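Local coordinates for protein membrane-bound lytic murein transglycosylase (Agrobacterium tumefaciens, PDB 2PNW) that probably cleaves the glycan strands of peptidoglycan as a lytic transglycosylase of the MltA family, releasing 1,6-anhydromuropeptides during turnover of the bacterial cell wall, at residues Arg238-Asp243 against Asp249-His254; Pro30-Ile35 against Gln77-Asn82. All coordinates share one frame; numbering follows the deposited sequence.

Contact 1: residues Arg238-Asp243 against Asp249-His254; sequences RQWLAD and DGVLWH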
ATOM      1  N   ARG A 238     -10.350  14.020   8.533  1.00 18.66           N
ATOM      2  CA  ARG A 238      -9.427  15.110   8.838  1.00 19.19           C
ATOM      3  C   ARG A 238     -10.184  16.345   9.384  1.00 19.01           C
ATOM      4  O   ARG A 238      -9.720  16.999  10.316  1.00 18.89           O
ATOM      5  CB  ARG A 238      -8.664  15.497   7.586  1.00 18.19           C
ATOM      6  CG  ARG A 238      -7.520  14.534   7.194  1.00 19.89           C
ATOM      7  CD  ARG A 238      -6.906  15.066   5.879  1.00 22.02           C
ATOM      8  NE  ARG A 238      -5.814  14.245   5.323  1.00 22.45           N
ATOM      9  CZ  ARG A 238      -4.531  14.354   5.662  1.00 24.21           C
ATOM     10  NH1 ARG A 238      -4.154  15.208   6.598  1.00 23.06           N
ATOM     11  NH2 ARG A 238      -3.612  13.614   5.043  1.00 22.43           N
ATOM     12  N   GLN A 239     -11.348  16.642   8.815  1.00 20.20           N
ATOM     13  CA  GLN A 239     -12.165  17.781   9.330  1.00 20.60           C
ATOM     14  C   GLN A 239     -12.556  17.535  10.790  1.00 20.18           C
ATOM     15  O   GLN A 239     -12.462  18.441  11.631  1.00 20.68           O
ATOM     16  CB  GLN A 239     -13.429  17.987   8.475  1.00 20.88           C
ATOM     17  CG  GLN A 239     -14.228  19.289   8.825  1.00 22.79           C
ATOM     18  CD  GLN A 239     -13.390  20.540   8.655  1.00 29.58           C
ATOM     19  OE1 GLN A 239     -12.906  20.830   7.561  1.00 31.01           O
ATOM     20  NE2 GLN A 239     -13.202  21.280   9.736  1.00 30.93           N
ATOM     21  N   TRP A 240     -13.036  16.324  11.081  1.00 19.32           N
ATOM     22  CA  TRP A 240     -13.471  15.985  12.459  1.00 18.37           C
ATOM     23  C   TRP A 240     -12.316  16.177  13.410  1.00 17.32           C
ATOM     24  O   TRP A 240     -12.452  16.803  14.461  1.00 17.19           O
ATOM     25  CB  TRP A 240     -13.996  14.536  12.566  1.00 19.04           C
ATOM     26  CG  TRP A 240     -14.592  14.269  13.936  1.00 19.12           C
ATOM     27  CD1 TRP A 240     -15.917  14.407  14.291  1.00 19.79           C
ATOM     28  CD2 TRP A 240     -13.899  13.863  15.126  1.00 18.25           C
ATOM     29  NE1 TRP A 240     -16.082  14.103  15.624  1.00 18.78           N
ATOM     30  CE2 TRP A 240     -14.864  13.786  16.165  1.00 18.56           C
ATOM     31  CE3 TRP A 240     -12.552  13.580  15.426  1.00 18.18           C
ATOM     32  CZ2 TRP A 240     -14.536  13.413  17.468  1.00 18.95           C
ATOM     33  CZ3 TRP A 240     -12.216  13.223  16.731  1.00 18.53           C
ATOM     34  CH2 TRP A 240     -13.211  13.145  17.743  1.00 19.05           C
ATOM     35  N   LEU A 241     -11.144  15.669  13.027  1.00 16.21           N
ATOM     36  CA  LEU A 241      -9.949  15.817  13.844  1.00 16.13           C
ATOM     37  C   LEU A 241      -9.523  17.288  13.997  1.00 16.70           C
ATOM     38  O   LEU A 241      -9.108  17.708  15.067  1.00 16.97           O
ATOM     39  CB  LEU A 241      -8.801  14.977  13.242  1.00 15.99           C
ATOM     40  CG  LEU A 241      -8.978  13.450  13.398  1.00 16.51           C
ATOM     41  CD1 LEU A 241      -7.963  12.748  12.419  1.00 17.30           C
ATOM     42  CD2 LEU A 241      -8.811  12.972  14.860  1.00 17.23           C
ATOM     43  N   ALA A 242      -9.618  18.060  12.921  1.00 17.82           N
ATOM     44  CA  ALA A 242      -9.317  19.513  12.994  1.00 19.17           C
ATOM     45  C   ALA A 242     -10.271  20.230  13.973  1.00 19.59           C
ATOM     46  O   ALA A 242      -9.864  21.154  14.671  1.00 21.52           O
ATOM     47  CB  ALA A 242      -9.446  20.139  11.626  1.00 18.95           C
ATOM     48  N   ASP A 243     -11.518  19.783  14.005  1.00 19.99           N
ATOM     49  CA  ASP A 243     -12.565  20.358  14.883  1.00 20.26           C
ATOM     50  C   ASP A 243     -12.551  19.850  16.328  1.00 20.09           C
ATOM     51  O   ASP A 243     -13.320  20.346  17.186  1.00 18.91           O
ATOM     52  CB  ASP A 243     -13.944  20.106  14.266  1.00 20.43           C
ATOM     53  CG  ASP A 243     -14.182  20.933  13.022  1.00 23.39           C
ATOM     54  OD1 ASP A 243     -13.551  21.988  12.880  1.00 27.26           O
ATOM     55  OD2 ASP A 243     -15.014  20.528  12.206  1.00 25.64           O
ATOM     56  N   ASP A 249      -5.545  12.988  20.301  1.00 15.62           N
ATOM     57  CA  ASP A 249      -4.632  11.931  20.794  1.00 16.62           C
ATOM     58  C   ASP A 249      -5.362  10.643  21.119  1.00 17.36           C
ATOM     59  O   ASP A 249      -4.894   9.560  20.767  1.00 17.02           O
ATOM     60  CB  ASP A 249      -3.795  12.378  22.013  1.00 16.87           C
ATOM     61  CG  ASP A 249      -2.783  13.438  21.674  1.00 19.50           C
ATOM     62  OD1 ASP A 249      -2.462  13.631  20.479  1.00 22.26           O
ATOM     63  OD2 ASP A 249      -2.288  14.092  22.620  1.00 24.16           O
ATOM     64  N   GLY A 250      -6.507  10.735  21.803  1.00 17.09           N
ATOM     65  CA  GLY A 250      -7.250   9.519  22.185  1.00 16.84           C
ATOM     66  C   GLY A 250      -7.651   8.684  20.989  1.00 17.10           C
ATOM     67  O   GLY A 250      -7.613   7.448  21.030  1.00 17.01           O
ATOM     68  N   VAL A 251      -8.033   9.371  19.910  1.00 15.49           N
ATOM     69  CA  VAL A 251      -8.453   8.723  18.693  1.00 15.95           C
ATOM     70  C   VAL A 251      -7.231   8.141  17.954  1.00 14.99           C
ATOM     71  O   VAL A 251      -7.257   7.001  17.547  1.00 14.55           O
ATOM     72  CB  VAL A 251      -9.235   9.703  17.788  1.00 16.12           C
ATOM     73  CG1 VAL A 251      -9.488   9.093  16.388  1.00 17.13           C
ATOM     74  CG2 VAL A 251     -10.591  10.095  18.468  1.00 17.36           C
ATOM     75  N   LEU A 252      -6.191   8.945  17.744  1.00 15.11           N
ATOM     76  CA  LEU A 252      -5.008   8.417  17.018  1.00 14.74           C
ATOM     77  C   LEU A 252      -4.412   7.228  17.760  1.00 14.23           C
ATOM     78  O   LEU A 252      -3.974   6.254  17.145  1.00 14.08           O
ATOM     79  CB  LEU A 252      -3.938   9.499  16.881  1.00 14.94           C
ATOM     80  CG  LEU A 252      -4.410  10.733  16.090  1.00 14.27           C
ATOM     81  CD1 LEU A 252      -3.185  11.605  15.717  1.00 16.27           C
ATOM     82  CD2 LEU A 252      -5.247  10.334  14.838  1.00 15.27           C
ATOM     83  N   TRP A 253      -4.402   7.301  19.086  1.00 14.73           N
ATOM     84  CA  TRP A 253      -3.736   6.262  19.896  1.00 14.78           C
ATOM     85  C   TRP A 253      -4.505   4.932  19.969  1.00 15.47           C
ATOM     86  O   TRP A 253      -3.956   3.900  20.408  1.00 15.61           O
ATOM     87  CB  TRP A 253      -3.429   6.819  21.295  1.00 15.38           C
ATOM     88  CG  TRP A 253      -2.361   7.896  21.313  1.00 14.99           C
ATOM     89  CD1 TRP A 253      -1.429   8.154  20.343  1.00 15.13           C
ATOM     90  CD2 TRP A 253      -2.093   8.819  22.374  1.00 15.21           C
ATOM     91  NE1 TRP A 253      -0.626   9.197  20.716  1.00 16.14           N
ATOM     92  CE2 TRP A 253      -0.995   9.609  21.974  1.00 16.85           C
ATOM     93  CE3 TRP A 253      -2.676   9.056  23.640  1.00 16.61           C
ATOM     94  CZ2 TRP A 253      -0.465  10.623  22.784  1.00 16.59           C
ATOM     95  CZ3 TRP A 253      -2.144  10.054  24.445  1.00 16.17           C
ATOM     96  CH2 TRP A 253      -1.047  10.830  24.016  1.00 16.86           C
ATOM     97  N   HIS A 254      -5.767   4.949  19.511  1.00 15.16           N
ATOM     98  CA  HIS A 254      -6.551   3.722  19.263  1.00 14.45           C
ATOM     99  C   HIS A 254      -5.814   2.855  18.251  1.00 14.31           C
ATOM    100  O   HIS A 254      -5.903   1.634  18.286  1.00 15.46           O
ATOM    101  CB  HIS A 254      -7.928   4.092  18.704  1.00 14.35           C
ATOM    102  CG  HIS A 254      -8.747   2.924  18.250  1.00 14.54           C
ATOM    103  ND1 HIS A 254      -9.249   1.987  19.128  1.00 15.99           N
ATOM    104  CD2 HIS A 254      -9.224   2.594  17.029  1.00 15.78           C
ATOM    105  CE1 HIS A 254      -9.974   1.105  18.458  1.00 15.73           C
ATOM    106  NE2 HIS A 254      -9.966   1.447  17.176  1.00 15.32           N
TER

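Contact 2: residues Pro30-Ile35 against Gln77-Asn82; sequences PAMATI and QFFETN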
ATOM      1  N   PRO A  30       7.589  -0.580 -18.376  1.00 17.44           N
ATOM      2  CA  PRO A  30       8.692  -0.249 -17.480  1.00 17.58           C
ATOM      3  C   PRO A  30       8.531  -0.807 -16.059  1.00 17.15           C
ATOM      4  O   PRO A  30       9.518  -1.141 -15.435  1.00 16.99           O
ATOM      5  CB  PRO A  30       8.675   1.285 -17.425  1.00 18.17           C
ATOM      6  CG  PRO A  30       7.991   1.712 -18.672  1.00 18.47           C
ATOM      7  CD  PRO A  30       6.951   0.637 -18.931  1.00 18.16           C
ATOM      8  N   ALA A  31       7.309  -0.844 -15.540  1.00 16.63           N
ATOM      9  CA  ALA A  31       7.096  -1.373 -14.188  1.00 16.63           C
ATOM     10  C   ALA A  31       7.453  -2.864 -14.157  1.00 15.85           C
ATOM     11  O   ALA A  31       8.104  -3.321 -13.215  1.00 16.53           O
ATOM     12  CB  ALA A  31       5.647  -1.152 -13.738  1.00 16.14           C
ATOM     13  N   MET A  32       7.025  -3.613 -15.174  1.00 14.80           N
ATOM     14  CA  MET A  32       7.381  -5.050 -15.267  1.00 15.47           C
ATOM     15  C   MET A  32       8.912  -5.226 -15.364  1.00 16.46           C
ATOM     16  O   MET A  32       9.488  -6.153 -14.772  1.00 16.61           O
ATOM     17  CB  MET A  32       6.684  -5.710 -16.477  1.00 16.04           C
ATOM     18  CG  MET A  32       5.165  -6.046 -16.261  1.00 16.40           C
ATOM     19  SD  MET A  32       4.435  -7.159 -17.560  1.00 12.05           S
ATOM     20  CE  MET A  32       4.515  -5.963 -18.913  1.00 20.72           C
ATOM     21  N   ALA A  33       9.582  -4.342 -16.110  1.00 15.75           N
ATOM     22  CA  ALA A  33      11.063  -4.364 -16.137  1.00 16.54           C
ATOM     23  C   ALA A  33      11.702  -4.139 -14.745  1.00 16.18           C
ATOM     24  O   ALA A  33      12.730  -4.758 -14.402  1.00 16.84           O
ATOM     25  CB  ALA A  33      11.602  -3.340 -17.175  1.00 17.69           C
ATOM     26  N   THR A  34      11.106  -3.271 -13.921  1.00 15.39           N
ATOM     27  CA  THR A  34      11.668  -3.051 -12.590  1.00 15.51           C
ATOM     28  C   THR A  34      11.468  -4.303 -11.720  1.00 15.76           C
ATOM     29  O   THR A  34      12.339  -4.630 -10.907  1.00 14.26           O
ATOM     30  CB  THR A  34      11.086  -1.794 -11.833  1.00 16.23           C
ATOM     31  OG1 THR A  34       9.688  -1.968 -11.587  1.00 17.23           O
ATOM     32  CG2 THR A  34      11.272  -0.534 -12.651  1.00 18.29           C
ATOM     33  N   ILE A  35      10.320  -4.964 -11.875  1.00 15.10           N
ATOM     34  CA  ILE A  35      10.041  -6.209 -11.120  1.00 15.45           C
ATOM     35  C   ILE A  35      11.043  -7.288 -11.537  1.00 15.84           C
ATOM     36  O   ILE A  35      11.605  -7.983 -10.682  1.00 15.71           O
ATOM     37  CB  ILE A  35       8.620  -6.714 -11.368  1.00 15.47           C
ATOM     38  CG1 ILE A  35       7.598  -5.661 -10.883  1.00 16.06           C
ATOM     39  CG2 ILE A  35       8.359  -8.007 -10.546  1.00 13.39           C
ATOM     40  CD1 ILE A  35       6.205  -5.924 -11.515  1.00 16.65           C
ATOM     41  N   GLN A  77      -2.166  -6.418 -26.791  1.00 24.36           N
ATOM     42  CA  GLN A  77      -1.934  -7.684 -27.493  1.00 24.78           C
ATOM     43  C   GLN A  77      -0.913  -8.535 -26.768  1.00 24.11           C
ATOM     44  O   GLN A  77      -1.035  -9.759 -26.725  1.00 24.11           O
ATOM     45  CB  GLN A  77      -1.484  -7.457 -28.949  1.00 25.34           C
ATOM     46  CG  GLN A  77      -1.318  -8.768 -29.746  1.00 29.27           C
ATOM     47  CD  GLN A  77      -2.638  -9.511 -29.942  1.00 33.82           C
ATOM     48  OE1 GLN A  77      -3.588  -8.968 -30.502  1.00 36.19           O
ATOM     49  NE2 GLN A  77      -2.695 -10.759 -29.489  1.00 33.70           N
ATOM     50  N   PHE A  78       0.101  -7.895 -26.196  1.00 22.91           N
ATOM     51  CA  PHE A  78       1.043  -8.629 -25.376  1.00 22.10           C
ATOM     52  C   PHE A  78       0.323  -9.494 -24.333  1.00 21.92           C
ATOM     53  O   PHE A  78       0.616 -10.697 -24.191  1.00 22.53           O
ATOM     54  CB  PHE A  78       2.001  -7.681 -24.646  1.00 21.34           C
ATOM     55  CG  PHE A  78       2.845  -8.390 -23.626  1.00 21.18           C
ATOM     56  CD1 PHE A  78       3.933  -9.159 -24.033  1.00 21.03           C
ATOM     57  CD2 PHE A  78       2.530  -8.319 -22.256  1.00 21.31           C
ATOM     58  CE1 PHE A  78       4.710  -9.877 -23.091  1.00 23.04           C
ATOM     59  CE2 PHE A  78       3.278  -9.022 -21.319  1.00 20.96           C
ATOM     60  CZ  PHE A  78       4.381  -9.804 -21.735  1.00 20.56           C
ATOM     61  N   PHE A  79      -0.597  -8.883 -23.593  1.00 21.60           N
ATOM     62  CA  PHE A  79      -1.315  -9.600 -22.526  1.00 22.18           C
ATOM     63  C   PHE A  79      -2.257 -10.669 -23.072  1.00 23.21           C
ATOM     64  O   PHE A  79      -2.349 -11.766 -22.504  1.00 23.25           O
ATOM     65  CB  PHE A  79      -2.048  -8.625 -21.582  1.00 21.30           C
ATOM     66  CG  PHE A  79      -1.105  -7.792 -20.756  1.00 21.30           C
ATOM     67  CD1 PHE A  79      -0.434  -8.349 -19.659  1.00 20.63           C
ATOM     68  CD2 PHE A  79      -0.828  -6.477 -21.113  1.00 22.11           C
ATOM     69  CE1 PHE A  79       0.480  -7.591 -18.909  1.00 19.69           C
ATOM     70  CE2 PHE A  79       0.096  -5.719 -20.373  1.00 21.43           C
ATOM     71  CZ  PHE A  79       0.748  -6.283 -19.279  1.00 18.76           C
ATOM     72  N   GLU A  80      -2.957 -10.345 -24.156  1.00 24.10           N
ATOM     73  CA  GLU A  80      -3.850 -11.315 -24.825  1.00 24.92           C
ATOM     74  C   GLU A  80      -3.133 -12.566 -25.292  1.00 25.08           C
ATOM     75  O   GLU A  80      -3.681 -13.647 -25.185  1.00 25.86           O
ATOM     76  CB  GLU A  80      -4.594 -10.664 -25.995  1.00 25.60           C
ATOM     77  CG  GLU A  80      -5.406  -9.462 -25.551  1.00 29.03           C
ATOM     78  CD  GLU A  80      -6.414  -9.000 -26.576  1.00 35.97           C
ATOM     79  OE1 GLU A  80      -6.954  -9.870 -27.307  1.00 38.78           O
ATOM     80  OE2 GLU A  80      -6.670  -7.767 -26.633  1.00 35.89           O
ATOM     81  N   THR A  81      -1.902 -12.417 -25.773  1.00 25.09           N
ATOM     82  CA  THR A  81      -1.080 -13.523 -26.238  1.00 25.70           C
ATOM     83  C   THR A  81      -0.485 -14.342 -25.086  1.00 25.86           C
ATOM     84  O   THR A  81      -0.407 -15.575 -25.172  1.00 25.70           O
ATOM     85  CB  THR A  81       0.059 -13.002 -27.157  1.00 25.87           C
ATOM     86  OG1 THR A  81      -0.507 -12.408 -28.320  1.00 27.53           O
ATOM     87  CG2 THR A  81       1.021 -14.124 -27.596  1.00 27.23           C
ATOM     88  N   ASN A  82      -0.095 -13.661 -24.008  1.00 24.53           N
ATOM     89  CA  ASN A  82       0.801 -14.248 -23.013  1.00 24.40           C
ATOM     90  C   ASN A  82       0.201 -14.473 -21.622  1.00 24.25           C
ATOM     91  O   ASN A  82       0.869 -14.996 -20.715  1.00 24.10           O
ATOM     92  CB  ASN A  82       2.079 -13.407 -22.933  1.00 24.12           C
ATOM     93  CG  ASN A  82       2.881 -13.466 -24.208  1.00 26.21           C
ATOM     94  OD1 ASN A  82       3.252 -14.553 -24.670  1.00 25.74           O
ATOM     95  ND2 ASN A  82       3.138 -12.301 -24.806  1.00 23.54           N
TER

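Contact 1: residues Arg238-Asp243 against Asp249-His254
Val251 and Leu241 give up the most surface where helix segment 238-243 meets the short helix that follows it, and both start toward each other from their backbones. The two branches of Val251 divide the work. Its CG1, anti to the backbone N (chi1 171°), lies 4.2 Å from Leu241 CD2, while its CG2 reaches the far end of the Trp240 indole, 3.9 Å from Trp240 CZ3 and 4.1 Å from Trp240 CH2. The methyl approaches that ring obliquely. Trp240 gets there by length: its bond to CB does not point at Val251, but with CG anti to the backbone N (chi1 -173°) the six-membered ring swings across the gap. Leu241 CD2 lies in plane at the edge of the same indole, so this one methyl meets both the ring and Val251. A looser touch, Leu241 CD1 to Leu252 CD2 at 4.4 Å, completes the set. The contact is wholly apolar and illustrates how two helices consecutive in the chain, joined by a short connection, touch through the ends of apolar side chains. Ile217 of helix 217-223 packs on both Leu241 and Val251, and helix 180-189 meets the leucines through Val181 and Phe184, within the MltA-specific insert region.

Contact 2: residues Pro30-Ile35 against Gln77-Asn82
One face of the Phe79 ring is covered by its own neighbour, Phe78, whose CD2 stands 3.7 Å above that plane and over the ring centre; in return, Phe79 CD2 lies in plane at the edge of Phe78. The pair is thus a T-shaped arrangement made within a single helix. Across the gap comes Met32, and its terminal methyl is the main point of contact: CE lies 3.8 Å from Phe79 CZ and 4.1 Å from Phe78 CE2, oblique to both rings. Its sulfur adds a Met-aromatic contact, with SD 5.2 Å from the centroid of Phe79 and 68° off the ring normal. The methionine runs out almost straight until its last torsion (chi3 -69°), where the bend turns CE aside toward the two phenylalanines. Here a long, flexible thioether spans two helical segments whose nearest CA atoms, those of Met32 and Phe79, are 12.2 Å apart. Other elements fill in around this bridge. Leu61 of helix 54-66 and Leu321 of strand 316-324 both pack on Met32, Ala64 of that helix touches Phe78, and Leu319 of the strand touches Phe79, so helices 28-39 and 72-82 meet beside a helix and a strand.

Contact 2 closes in the N-terminal part of the chain before contact 1 opens, and the two lie on opposite sides of the chain's centre, with their own centres 43 Å apart and nearest atoms about 26 Å apart. They share no helix. Contact 1 joins consecutive helices, 234-243 and 248-252, within the MltA-specific insert; contact 2 joins helices 28-39 and 72-82, distant in sequence, beside strand 316-324, which falls in the 3D-domain range of the double-psi beta-barrel clan. The contacts therefore lie in separate regions: one is local within the insert, while the other joins N-terminal helices that lie beside a strand from late in the chain.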